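Local coordinates for peptidoglycan-recognition protein (Apis mellifera, PDB 5XZ3) that probably recognises bacterial peptidoglycan as an innate immune receptor of the honeybee, using a fold related to that of N-acetylmuramoyl-L-alanine amidases, at residues S8-R13 against H125-C130; T17-K22 against Y60-L65; T49-I54 against N81-C86. One frame throughout, in Å; residues are numbered along the deposited sequence.

Contact 1. Residues S8-R13 against H125-C130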
# COMPACT_ATOMS: atom_id res chain seq x y z
N SER A 8 7.56 6.60 11.71
CA SER A 8 8.99 6.19 11.79
C SER A 8 9.13 4.66 11.77
O SER A 8 10.20 4.12 11.45
CB SER A 8 9.64 6.72 13.07
OG SER A 8 9.37 8.09 13.27
N GLU A 9 8.03 4.00 12.12
CA GLU A 9 7.83 2.55 12.12
C GLU A 9 7.90 1.85 10.75
O GLU A 9 8.08 0.63 10.68
CB GLU A 9 6.47 2.24 12.78
CG GLU A 9 5.52 3.44 12.78
CD GLU A 9 4.16 3.13 13.36
OE1 GLU A 9 4.09 2.74 14.55
OE2 GLU A 9 3.15 3.32 12.64
N ILE A 10 7.74 2.62 9.67
CA ILE A 10 7.83 2.09 8.31
C ILE A 10 9.18 1.39 8.11
O ILE A 10 10.24 1.97 8.33
CB ILE A 10 7.64 3.18 7.22
CG1 ILE A 10 6.24 3.81 7.28
CG2 ILE A 10 7.86 2.60 5.83
CD1 ILE A 10 6.11 5.13 6.54
N ILE A 11 9.13 0.14 7.68
CA ILE A 11 10.33 -0.62 7.33
C ILE A 11 10.78 -0.13 5.95
O ILE A 11 10.08 -0.36 4.97
CB ILE A 11 10.05 -2.14 7.33
CG1 ILE A 11 9.45 -2.65 8.66
CG2 ILE A 11 11.29 -2.93 6.90
CD1 ILE A 11 10.25 -2.35 9.91
N LYS A 12 11.93 0.54 5.89
CA LYS A 12 12.40 1.14 4.63
C LYS A 12 12.86 0.08 3.63
O LYS A 12 13.21 -1.03 4.01
CB LYS A 12 13.52 2.16 4.89
CG LYS A 12 13.06 3.39 5.66
CD LYS A 12 14.23 4.24 6.12
CE LYS A 12 14.63 5.27 5.08
NZ LYS A 12 13.80 6.51 5.11
N ARG A 13 12.84 0.45 2.36
CA ARG A 13 13.21 -0.43 1.26
C ARG A 13 14.53 -1.21 1.50
O ARG A 13 14.56 -2.43 1.35
CB ARG A 13 13.28 0.36 -0.05
CG ARG A 13 13.33 -0.52 -1.28
CD ARG A 13 14.18 0.09 -2.38
NE ARG A 13 14.19 -0.77 -3.59
CZ ARG A 13 13.19 -0.85 -4.46
NH1 ARG A 13 13.31 -1.66 -5.51
NH2 ARG A 13 12.06 -0.15 -4.28
N HIS A 125 -4.35 2.41 8.36
CA HIS A 125 -5.02 3.67 8.70
C HIS A 125 -4.06 4.71 9.28
O HIS A 125 -4.15 5.91 8.95
CB HIS A 125 -6.21 3.46 9.63
CG HIS A 125 -7.08 4.67 9.73
ND1 HIS A 125 -7.90 5.07 8.70
CD2 HIS A 125 -7.19 5.60 10.70
CE1 HIS A 125 -8.53 6.18 9.05
NE2 HIS A 125 -8.12 6.52 10.26
N LYS A 126 -3.11 4.24 10.10
CA LYS A 126 -2.07 5.12 10.64
C LYS A 126 -1.19 5.67 9.51
O LYS A 126 -0.77 6.83 9.56
CB LYS A 126 -1.20 4.41 11.69
CG LYS A 126 -1.84 4.28 13.06
CD LYS A 126 -0.89 3.58 14.03
CE LYS A 126 -1.61 2.67 15.02
NZ LYS A 126 -0.66 2.04 15.99
N LEU A 127 -0.94 4.85 8.49
CA LEU A 127 -0.13 5.28 7.37
C LEU A 127 -0.80 6.45 6.63
O LEU A 127 -0.13 7.39 6.22
CB LEU A 127 0.13 4.12 6.42
CG LEU A 127 1.03 4.38 5.22
CD1 LEU A 127 2.45 4.76 5.59
CD2 LEU A 127 1.02 3.14 4.32
N ILE A 128 -2.12 6.36 6.48
CA ILE A 128 -2.90 7.40 5.82
C ILE A 128 -2.80 8.71 6.62
O ILE A 128 -2.49 9.77 6.05
CB ILE A 128 -4.35 6.93 5.56
CG1 ILE A 128 -4.36 5.87 4.45
CG2 ILE A 128 -5.24 8.12 5.15
CD1 ILE A 128 -5.59 4.98 4.41
N LEU A 129 -3.02 8.62 7.92
CA LEU A 129 -2.89 9.79 8.80
C LEU A 129 -1.48 10.41 8.76
O LEU A 129 -1.36 11.63 8.70
CB LEU A 129 -3.31 9.44 10.24
CG LEU A 129 -4.80 9.05 10.46
CD1 LEU A 129 -5.03 8.68 11.93
CD2 LEU A 129 -5.79 10.13 10.05
N CYS A 130 -0.44 9.58 8.79
CA CYS A 130 0.94 10.04 8.62
C CYS A 130 1.15 10.84 7.34
O CYS A 130 1.74 11.93 7.39
CB CYS A 130 1.91 8.86 8.63
SG CYS A 130 3.60 9.36 8.22
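Lys126, whose side chain runs up against Glu9, holds its backbone in helix 118-133 through its carbonyl O, which accepts from Cys130 N at 2.9 Å, an ordinary helix bond. Across the contact the charged pair stays loosely matched. Glu9 brings OE2 to within 4.3 Å of Lys126 CD, meeting the aliphatic part of the lysine rather than its ammonium group. The nearer carboxylate oxygen to that group is OE1, still 5.0 Å from Lys126 NZ, too long for a salt bridge, although the opposite charges may attract weakly at the surface. A long chain with a charged end suits both places, since each can lay methylenes against its neighbour and keep its charge at the partly exposed side of the contact.

Next to this pair, at Ile10 and Leu127, the contact is apolar. Ile10 CD1 meets Leu127 CD1 at 3.8 Å, methyl against methyl, and the two side chains cross at about a right angle. Leu127 sets its CG anti to the backbone N (chi1 -177°), which carries the branched end from the flank of the helix toward the loop. In this alpha/beta fold of the peptidoglycan-recognition family, the N-terminal loop runs beside edge strand 82-84, with the backbone of Ile11 bonded to those of Ile82 and Glu84, while helix 118-133 packs on the sheet. Ile10 and Leu127 both touch Phe74 of strand 74-76, and beta-branched Ile10 also touches Ile82. On the next turn of the helix, the buried Cys130 side chain touches Cys7.

Contact 2. Residues T17-K22 against Y60-L65; sequences TNVQAK and YHMDTL
Met62 reaches out of the last turns of helix 47-64 and is clasped by the loop 17-22, with Lys22 and Val19 as its main neighbours. The helix here widens into a pi-type turn, in which Leu65 N donates to Tyr60 O at 3.0 Å, and the loop lies against this C-terminal part of the helix at the surface of the peptidoglycan-recognition fold.

The methionine does most of the work. Its chain extends through SD and then bends at the final torsion (chi3 73°), which turns the methyl CE into the curve of the loop. There CE lies 3.3 Å from Gln20 O and 4.1 Å from Val19 CG1, while the aliphatic Lys22 CG borders it at 3.9 Å. A flexible, unbranched thioether suits this place because it can adapt its end to a mixed lining of carbonyl and methyl groups. Val19 offers a compact branched surface, and its backbone is steadied by an ST turn: Val19 N donates to Thr17 OG1 at 3.1 Å, nearly straight at 167°. Arg58, on the same helix as Met62, also touches the valine, and Arg13 donates to its carbonyl.

Lys22 combines two roles. Its chain slides past that of Met62 in the opposite direction, packing methylenes beside the methyl group, and its charged end arrives at a helix carbonyl. A positive group near the C-terminal end of a helix is likely to be favoured by the helix dipole. The backbone of Lys22 is itself bonded to that of His68. The polar link closes on Lys22 NZ, which donates to Met62 O at 2.9 Å with a C=O...N angle of 139°, tilted out of the carbonyl plane.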
# COMPACT_ATOMS: atom_id res chain seq x y z
N THR A 17 15.49 -5.28 0.92
CA THR A 17 16.16 -5.60 -0.37
C THR A 17 17.44 -4.78 -0.57
O THR A 17 17.61 -3.74 0.07
CB THR A 17 15.21 -5.43 -1.58
OG1 THR A 17 15.83 -5.93 -2.78
CG2 THR A 17 14.80 -3.96 -1.80
N ASN A 18 18.33 -5.25 -1.45
CA ASN A 18 19.49 -4.46 -1.89
C ASN A 18 19.31 -3.94 -3.32
O ASN A 18 20.18 -3.24 -3.84
CB ASN A 18 20.80 -5.26 -1.76
CG ASN A 18 21.00 -5.84 -0.36
OD1 ASN A 18 20.79 -7.03 -0.15
ND2 ASN A 18 21.40 -5.00 0.59
N VAL A 19 18.18 -4.28 -3.93
CA VAL A 19 17.89 -3.90 -5.32
C VAL A 19 17.09 -2.60 -5.39
O VAL A 19 15.93 -2.54 -4.98
CB VAL A 19 17.17 -5.04 -6.09
CG1 VAL A 19 16.99 -4.68 -7.56
CG2 VAL A 19 17.93 -6.36 -5.96
N GLN A 20 17.72 -1.57 -5.96
CA GLN A 20 17.11 -0.26 -6.17
C GLN A 20 16.14 -0.33 -7.34
O GLN A 20 16.23 -1.23 -8.17
CB GLN A 20 18.19 0.79 -6.46
CG GLN A 20 19.23 0.97 -5.36
CD GLN A 20 18.77 1.92 -4.27
OE1 GLN A 20 18.37 1.50 -3.18
NE2 GLN A 20 18.81 3.23 -4.57
N ALA A 21 15.22 0.63 -7.42
CA ALA A 21 14.40 0.83 -8.62
C ALA A 21 15.31 1.01 -9.85
O ALA A 21 16.39 1.61 -9.75
CB ALA A 21 13.52 2.06 -8.46
N LYS A 22 14.87 0.47 -11.00
CA LYS A 22 15.56 0.68 -12.28
C LYS A 22 15.30 2.07 -12.85
O LYS A 22 16.16 2.62 -13.54
CB LYS A 22 15.17 -0.41 -13.29
CG LYS A 22 15.77 -1.78 -12.99
CD LYS A 22 15.37 -2.86 -14.00
CE LYS A 22 13.92 -3.29 -13.81
NZ LYS A 22 13.41 -4.29 -14.80
N TYR A 60 9.54 -10.73 -8.74
CA TYR A 60 8.48 -10.98 -9.71
C TYR A 60 8.15 -9.74 -10.58
O TYR A 60 8.18 -9.82 -11.82
CB TYR A 60 7.24 -11.51 -9.00
CG TYR A 60 6.00 -11.62 -9.86
CD1 TYR A 60 5.96 -12.47 -10.99
CD2 TYR A 60 4.87 -10.88 -9.55
CE1 TYR A 60 4.81 -12.56 -11.77
CE2 TYR A 60 3.71 -10.97 -10.32
CZ TYR A 60 3.69 -11.82 -11.42
OH TYR A 60 2.55 -11.89 -12.18
N HIS A 61 7.85 -8.60 -9.95
CA HIS A 61 7.60 -7.35 -10.71
C HIS A 61 8.77 -6.89 -11.57
O HIS A 61 8.62 -6.65 -12.78
CB HIS A 61 7.15 -6.21 -9.80
CG HIS A 61 5.79 -6.42 -9.19
ND1 HIS A 61 5.32 -5.64 -8.16
CD2 HIS A 61 4.82 -7.32 -9.46
CE1 HIS A 61 4.10 -6.04 -7.83
NE2 HIS A 61 3.78 -7.07 -8.60
N MET A 62 9.95 -6.79 -10.96
CA MET A 62 11.12 -6.20 -11.63
C MET A 62 11.81 -7.13 -12.63
O MET A 62 12.17 -6.68 -13.72
CB MET A 62 12.14 -5.70 -10.60
CG MET A 62 11.63 -4.50 -9.83
SD MET A 62 12.82 -3.85 -8.67
CE MET A 62 14.00 -3.06 -9.77
N ASP A 63 11.97 -8.40 -12.26
CA ASP A 63 12.71 -9.35 -13.10
C ASP A 63 11.83 -10.14 -14.05
O ASP A 63 12.16 -10.28 -15.23
CB ASP A 63 13.55 -10.31 -12.24
CG ASP A 63 14.52 -9.57 -11.34
OD1 ASP A 63 15.11 -8.57 -11.80
OD2 ASP A 63 14.68 -9.99 -10.17
N THR A 64 10.72 -10.66 -13.54
CA THR A 64 9.82 -11.44 -14.37
C THR A 64 8.98 -10.56 -15.29
O THR A 64 8.84 -10.86 -16.48
CB THR A 64 8.92 -12.37 -13.53
OG1 THR A 64 9.76 -13.20 -12.71
CG2 THR A 64 8.04 -13.26 -14.41
N LEU A 65 8.40 -9.48 -14.75
CA LEU A 65 7.50 -8.64 -15.55
C LEU A 65 8.22 -7.45 -16.20
O LEU A 65 7.61 -6.70 -16.98
CB LEU A 65 6.31 -8.17 -14.71
CG LEU A 65 5.43 -9.20 -13.97
CD1 LEU A 65 4.23 -8.53 -13.31
CD2 LEU A 65 4.96 -10.32 -14.89

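Contact 3. Residues T49-I54 against N81-C86; sequences TCISNI and NIYEGC
Tyr83 and Ile54 form the tight part of a helix-on-sheet packing, in which segment 49-54 of helix 47-64 crosses edge strand 82-84 of the alpha/beta fold; the short axes approach to 10.6 Å at a signed crossing angle of -37°. The methyl Ile54 CD1 sits over one face of the phenol ring in a CH-pi contact, 3.3 Å from Tyr83 CG and displaced toward the rim. With Ile54 CG1 anti to the carbonyl carbon (chi1 -66°), the slender end of the isoleucine reaches the ring, while a broad flat ring suits the space between strand and helix, giving the helix side chains a face to pack on. Buried Cys50, tied by a disulfide to Cys44, belongs to this tight part too, its SG making an oblique sulfur-aromatic contact.

Toward the partly exposed Ile51 the packing is looser: its CG1 meets Tyr83 CE2 at 4.0 Å, the two side chains crossing near a right angle. With an alanine here in place of Tyr83 the ring and its hydroxyl go, which would probably leave Ile54 CD1 without the face it packs on and Asp79 OD2 with one partner fewer. That hydroxyl bonds to Asp79 OD2, which also accepts from Asn81 ND2, and Tyr83 OH lies 3.3 Å from Cys50 CB.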
# COMPACT_ATOMS: atom_id res chain seq x y z
N THR A 49 9.40 -13.35 7.69
CA THR A 49 8.62 -13.93 6.60
C THR A 49 8.02 -12.85 5.69
O THR A 49 7.90 -13.06 4.48
CB THR A 49 7.51 -14.87 7.10
OG1 THR A 49 6.69 -14.16 8.04
CG2 THR A 49 8.11 -16.09 7.76
N CYS A 50 7.66 -11.70 6.28
CA CYS A 50 7.19 -10.58 5.46
C CYS A 50 8.31 -10.04 4.58
O CYS A 50 8.06 -9.73 3.41
CB CYS A 50 6.53 -9.48 6.29
SG CYS A 50 4.97 -9.95 7.06
N ILE A 51 9.54 -9.99 5.10
CA ILE A 51 10.68 -9.51 4.31
C ILE A 51 10.89 -10.39 3.06
O ILE A 51 11.05 -9.87 1.93
CB ILE A 51 11.96 -9.33 5.18
CG1 ILE A 51 11.83 -8.05 6.02
CG2 ILE A 51 13.22 -9.30 4.31
CD1 ILE A 51 12.89 -7.87 7.10
N SER A 52 10.84 -11.71 3.27
CA SER A 52 11.01 -12.71 2.19
C SER A 52 9.93 -12.61 1.13
O SER A 52 10.21 -12.70 -0.07
CB SER A 52 10.97 -14.12 2.79
OG SER A 52 11.93 -14.23 3.81
N ASN A 53 8.70 -12.46 1.59
CA ASN A 53 7.53 -12.40 0.73
C ASN A 53 7.59 -11.18 -0.17
O ASN A 53 7.38 -11.28 -1.38
CB ASN A 53 6.26 -12.42 1.56
CG ASN A 53 5.88 -13.82 2.02
OD1 ASN A 53 6.73 -14.71 2.07
ND2 ASN A 53 4.62 -14.01 2.38
N ILE A 54 7.91 -10.04 0.44
CA ILE A 54 8.00 -8.76 -0.29
C ILE A 54 9.17 -8.75 -1.28
O ILE A 54 9.04 -8.24 -2.41
CB ILE A 54 8.03 -7.57 0.70
CG1 ILE A 54 6.68 -7.50 1.42
CG2 ILE A 54 8.27 -6.25 -0.01
CD1 ILE A 54 6.72 -6.74 2.71
N ASN A 81 3.22 -4.77 10.46
CA ASN A 81 4.25 -3.81 10.04
C ASN A 81 3.91 -3.18 8.69
O ASN A 81 3.21 -3.79 7.86
CB ASN A 81 5.63 -4.47 9.99
CG ASN A 81 6.31 -4.56 11.37
OD1 ASN A 81 6.38 -3.58 12.11
ND2 ASN A 81 6.84 -5.73 11.69
N ILE A 82 4.42 -1.97 8.48
CA ILE A 82 4.31 -1.26 7.20
C ILE A 82 5.67 -1.35 6.50
O ILE A 82 6.69 -1.01 7.10
CB ILE A 82 3.94 0.22 7.40
CG1 ILE A 82 2.61 0.38 8.15
CG2 ILE A 82 3.93 0.97 6.06
CD1 ILE A 82 2.56 1.64 8.99
N TYR A 83 5.66 -1.82 5.26
CA TYR A 83 6.86 -1.93 4.44
C TYR A 83 6.81 -0.95 3.28
O TYR A 83 5.83 -0.89 2.55
CB TYR A 83 7.01 -3.36 3.89
CG TYR A 83 7.20 -4.37 5.00
CD1 TYR A 83 6.10 -4.89 5.69
CD2 TYR A 83 8.49 -4.78 5.37
CE1 TYR A 83 6.27 -5.80 6.73
CE2 TYR A 83 8.67 -5.69 6.41
CZ TYR A 83 7.56 -6.18 7.08
OH TYR A 83 7.74 -7.06 8.10
N GLU A 84 7.90 -0.20 3.11
CA GLU A 84 8.05 0.71 1.98
C GLU A 84 8.30 -0.10 0.70
O GLU A 84 9.25 -0.89 0.64
CB GLU A 84 9.20 1.69 2.25
CG GLU A 84 9.35 2.77 1.18
CD GLU A 84 10.61 3.62 1.32
OE1 GLU A 84 11.64 3.12 1.82
OE2 GLU A 84 10.56 4.81 0.91
N GLY A 85 7.44 0.10 -0.29
CA GLY A 85 7.63 -0.47 -1.62
C GLY A 85 8.28 0.61 -2.46
O GLY A 85 9.45 0.96 -2.24
N CYS A 86 7.53 1.19 -3.39
CA CYS A 86 8.05 2.35 -4.10
C CYS A 86 7.92 3.68 -3.31
O CYS A 86 8.47 4.71 -3.71
CB CYS A 86 7.52 2.40 -5.54
SG CYS A 86 5.76 2.66 -5.67

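How the contacts relate
Along the chain the segments come in the order 8-13, 17-22, 49-54, 60-65, 81-86 and 125-130. Contact 1 thus closes a long loop holding both others, whose own segments alternate. Contacts 2 and 3 share helix 47-64, their centres 13 Å apart, without touching. Contacts 1 and 3, 12 Å between centres, meet because the loop 8-13 runs along strand 82-84, which contact 3 uses. Contacts 1 and 2 lie 22 Å apart by their centres, yet long Arg13 spans them and also forms a salt bridge with Asp69. The N-terminal segments thus touch helices 47-64 and 118-133 and the outer strand 82-84, which is consistent with their being part of one compact domain.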